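Glutathione S-transferase 2 (Onchocerca volvulus, PDB 1TU7) conjugates glutathione to electrophilic compounds, displacing a halide from halogenated substrates, and appears central to detoxification in this parasitic nematode. Local coordinates at residues E15-D25 with R185-R195. Residues are numbered along the deposited sequence; the frame is centred on the assembly and turned at random.
Sequences EPIRLFLVDQD and RPKLKEYCEKR
Glu15 meets Tyr191 and Arg195 where the first helix of the thioredoxin-like domain, 15-23, packs against helix 186-197 of the all-helical domain, part of the interdomain interface of the GST fold. Glu15 OE2 accepts two bonds, each tilted about 30° out of the carboxylate plane and from opposite faces: Tyr191 OH at 2.6 Å on the syn side, Arg195 NH1 at 2.9 Å on the anti side. The other oxygen, OE1, takes Arg18 NH1, so both carboxylate oxygens are engaged; Arg18 also bonds Ile10 O and pairs with Asp30, on its own domain's side. Next comes Leu19, whose CD2 lies 3.8 Å from Leu188 CD2 and touches the Tyr191 ring obliquely. One turn on, Val22 divides its two methyls between ring and stem of Tyr191: CG2 makes a CH-pi contact over one face, 4.2 Å from the ring centroid, while CG1, anti to the backbone N (chi1 166°), packs on CB. Tyr191 is thus a knob among Glu15, Arg18, Leu19 and Val22. At the C-terminal end of helix 15-23, Asp23 forms a bidentate salt bridge with the N-cap residue Arg185, NH2 to OD1 and NE to OD2; Tyr152 OH, from helix 149-164, is hydrogen-bonded to Asp23 OD1. Finally, a water donates to Asp23 OD2 (2.8 Å) and accepts from Lys187 N (3.0 Å).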
# COMPACT_ATOMS: atom_id res chain seq x y z
N GLU A 15 8.43 7.42 -9.55
CA GLU A 15 8.30 7.46 -10.99
C GLU A 15 6.86 7.31 -11.46
O GLU A 15 6.47 7.99 -12.41
CB GLU A 15 9.23 6.49 -11.68
CG GLU A 15 9.43 6.78 -13.15
CD GLU A 15 10.22 8.04 -13.41
OE1 GLU A 15 10.80 8.62 -12.48
OE2 GLU A 15 10.27 8.44 -14.60
N PRO A 16 6.02 6.45 -10.87
CA PRO A 16 4.63 6.39 -11.34
C PRO A 16 3.92 7.71 -11.20
O PRO A 16 3.04 8.03 -12.03
CB PRO A 16 4.00 5.31 -10.51
CG PRO A 16 5.16 4.44 -10.16
CD PRO A 16 6.31 5.38 -9.88
N ILE A 17 4.26 8.48 -10.16
CA ILE A 17 3.67 9.82 -9.97
C ILE A 17 4.18 10.78 -11.05
O ILE A 17 3.42 11.52 -11.65
CB ILE A 17 3.93 10.33 -8.57
CG1 ILE A 17 3.33 9.39 -7.50
CG2 ILE A 17 3.41 11.75 -8.43
CD1 ILE A 17 4.02 9.50 -6.16
N ARG A 18 5.48 10.79 -11.29
CA ARG A 18 6.02 11.60 -12.37
C ARG A 18 5.35 11.26 -13.69
O ARG A 18 4.99 12.13 -14.45
CB ARG A 18 7.52 11.36 -12.48
CG ARG A 18 8.33 11.89 -11.33
CD ARG A 18 9.77 11.73 -11.52
NE ARG A 18 10.58 12.11 -10.36
CZ ARG A 18 11.46 11.33 -9.77
NH1 ARG A 18 11.61 10.08 -10.13
NH2 ARG A 18 12.19 11.81 -8.76
N LEU A 19 5.16 9.97 -13.96
CA LEU A 19 4.55 9.55 -15.21
C LEU A 19 3.12 10.07 -15.32
O LEU A 19 2.71 10.50 -16.38
CB LEU A 19 4.59 8.03 -15.36
CG LEU A 19 5.98 7.43 -15.57
CD1 LEU A 19 6.05 5.95 -15.25
CD2 LEU A 19 6.45 7.68 -17.01
N PHE A 20 2.35 9.97 -14.23
CA PHE A 20 0.99 10.52 -14.18
C PHE A 20 0.99 12.00 -14.58
O PHE A 20 0.27 12.40 -15.47
CB PHE A 20 0.42 10.30 -12.77
CG PHE A 20 -0.99 10.80 -12.57
CD1 PHE A 20 -1.97 9.90 -12.18
CD2 PHE A 20 -1.34 12.12 -12.68
CE1 PHE A 20 -3.26 10.31 -11.93
CE2 PHE A 20 -2.66 12.52 -12.43
CZ PHE A 20 -3.60 11.60 -12.06
N LEU A 21 1.85 12.78 -13.94
CA LEU A 21 1.89 14.22 -14.12
C LEU A 21 2.33 14.54 -15.54
O LEU A 21 1.75 15.38 -16.20
CB LEU A 21 2.82 14.83 -13.08
CG LEU A 21 2.37 14.73 -11.63
CD1 LEU A 21 3.49 15.03 -10.70
CD2 LEU A 21 1.21 15.68 -11.35
N VAL A 22 3.34 13.85 -16.02
CA VAL A 22 3.85 14.09 -17.37
C VAL A 22 2.77 13.75 -18.40
O VAL A 22 2.49 14.53 -19.29
CB VAL A 22 5.12 13.29 -17.65
CG1 VAL A 22 5.44 13.28 -19.11
CG2 VAL A 22 6.30 13.87 -16.88
N ASP A 23 2.14 12.59 -18.28
CA ASP A 23 1.17 12.16 -19.26
C ASP A 23 -0.07 13.03 -19.28
O ASP A 23 -0.65 13.28 -20.34
CB ASP A 23 0.77 10.71 -19.01
CG ASP A 23 -0.11 10.17 -20.10
OD1 ASP A 23 -1.28 9.82 -19.80
OD2 ASP A 23 0.32 10.05 -21.26
N GLN A 24 -0.50 13.47 -18.10
CA GLN A 24 -1.66 14.35 -17.95
C GLN A 24 -1.33 15.81 -18.23
O GLN A 24 -2.23 16.65 -18.20
CB GLN A 24 -2.28 14.17 -16.57
CG GLN A 24 -3.00 12.85 -16.37
CD GLN A 24 -4.01 12.57 -17.44
OE1 GLN A 24 -4.86 13.42 -17.69
NE2 GLN A 24 -3.88 11.45 -18.12
N ASP A 25 -0.06 16.10 -18.51
CA ASP A 25 0.44 17.45 -18.76
C ASP A 25 0.15 18.41 -17.62
O ASP A 25 -0.21 19.58 -17.83
CB ASP A 25 -0.09 17.99 -20.10
CG ASP A 25 0.84 18.97 -20.70
OD1 ASP A 25 0.36 19.80 -21.51
OD2 ASP A 25 2.06 18.99 -20.45
N ARG A 185 2.33 6.77 -25.91
CA ARG A 185 1.56 7.98 -25.64
C ARG A 185 2.50 9.16 -25.81
O ARG A 185 3.62 9.11 -25.33
CB ARG A 185 0.97 7.93 -24.25
CG ARG A 185 -0.03 6.79 -24.09
CD ARG A 185 -0.51 6.59 -22.69
NE ARG A 185 -1.30 7.69 -22.17
CZ ARG A 185 -2.60 7.84 -22.32
NH1 ARG A 185 -3.31 6.95 -22.99
NH2 ARG A 185 -3.21 8.85 -21.74
N PRO A 186 2.12 10.19 -26.56
CA PRO A 186 3.11 11.18 -26.97
C PRO A 186 3.92 11.85 -25.86
O PRO A 186 5.14 12.02 -26.02
CB PRO A 186 2.27 12.21 -27.72
CG PRO A 186 1.22 11.38 -28.35
CD PRO A 186 0.80 10.45 -27.18
N LYS A 187 3.28 12.22 -24.76
CA LYS A 187 4.00 12.90 -23.70
C LYS A 187 4.97 11.90 -23.03
O LYS A 187 6.06 12.28 -22.63
CB LYS A 187 3.03 13.53 -22.67
CG LYS A 187 2.24 14.69 -23.28
CD LYS A 187 0.88 14.95 -22.65
CE LYS A 187 -0.01 15.87 -23.53
NZ LYS A 187 -1.04 15.17 -24.39
N LEU A 188 4.57 10.64 -22.93
CA LEU A 188 5.45 9.63 -22.34
C LEU A 188 6.56 9.23 -23.26
O LEU A 188 7.65 8.97 -22.81
CB LEU A 188 4.65 8.39 -21.90
CG LEU A 188 3.65 8.63 -20.78
CD1 LEU A 188 3.00 7.35 -20.32
CD2 LEU A 188 4.27 9.33 -19.59
N LYS A 189 6.32 9.21 -24.57
CA LYS A 189 7.37 8.86 -25.50
C LYS A 189 8.51 9.85 -25.36
O LYS A 189 9.67 9.45 -25.28
CB LYS A 189 6.84 8.87 -26.95
CG LYS A 189 7.88 8.50 -27.99
CD LYS A 189 7.25 8.45 -29.38
CE LYS A 189 8.27 8.06 -30.44
NZ LYS A 189 7.60 8.04 -31.78
N GLU A 190 8.19 11.13 -25.36
CA GLU A 190 9.22 12.16 -25.25
C GLU A 190 9.95 12.08 -23.91
O GLU A 190 11.19 12.13 -23.83
CB GLU A 190 8.53 13.50 -25.44
CG GLU A 190 9.34 14.74 -25.14
CD GLU A 190 8.50 16.01 -25.32
OE1 GLU A 190 7.36 16.13 -24.75
OE2 GLU A 190 8.96 16.90 -26.06
N TYR A 191 9.18 11.91 -22.85
CA TYR A 191 9.75 11.88 -21.50
C TYR A 191 10.68 10.68 -21.36
O TYR A 191 11.78 10.80 -20.81
CB TYR A 191 8.62 11.79 -20.49
CG TYR A 191 9.08 11.57 -19.07
CD1 TYR A 191 8.94 10.34 -18.48
CD2 TYR A 191 9.66 12.59 -18.34
CE1 TYR A 191 9.35 10.12 -17.15
CE2 TYR A 191 10.08 12.39 -17.03
CZ TYR A 191 9.92 11.17 -16.44
OH TYR A 191 10.36 11.00 -15.14
N CYS A 192 10.26 9.53 -21.85
CA CYS A 192 11.03 8.30 -21.71
C CYS A 192 12.31 8.37 -22.53
O CYS A 192 13.34 7.83 -22.12
CB CYS A 192 10.17 7.10 -22.10
SG CYS A 192 8.86 6.74 -20.88
N GLU A 193 12.27 9.03 -23.69
CA GLU A 193 13.49 9.22 -24.48
C GLU A 193 14.51 10.04 -23.67
O GLU A 193 15.70 9.69 -23.62
CB GLU A 193 13.19 9.94 -25.81
CG GLU A 193 12.57 9.08 -26.90
CD GLU A 193 11.89 9.85 -28.04
OE1 GLU A 193 11.61 9.20 -29.08
OE2 GLU A 193 11.62 11.07 -27.91
N LYS A 194 14.05 11.11 -23.05
CA LYS A 194 14.95 11.95 -22.28
C LYS A 194 15.45 11.25 -21.03
O LYS A 194 16.59 11.39 -20.63
CB LYS A 194 14.27 13.26 -21.95
CG LYS A 194 14.09 14.12 -23.19
CD LYS A 194 13.20 15.31 -22.94
CE LYS A 194 12.99 16.08 -24.24
NZ LYS A 194 14.25 16.69 -24.74
N ARG A 195 14.58 10.46 -20.40
CA ARG A 195 14.98 9.70 -19.24
C ARG A 195 16.05 8.69 -19.59
O ARG A 195 17.03 8.50 -18.84
CB ARG A 195 13.73 9.04 -18.66
CG ARG A 195 13.91 8.31 -17.36
CD ARG A 195 12.58 7.76 -16.87
NE ARG A 195 12.07 6.73 -17.75
CZ ARG A 195 10.97 6.03 -17.53
NH1 ARG A 195 10.22 6.24 -16.46
NH2 ARG A 195 10.64 5.06 -18.36
O HOH W 1 0.62 11.36 -23.66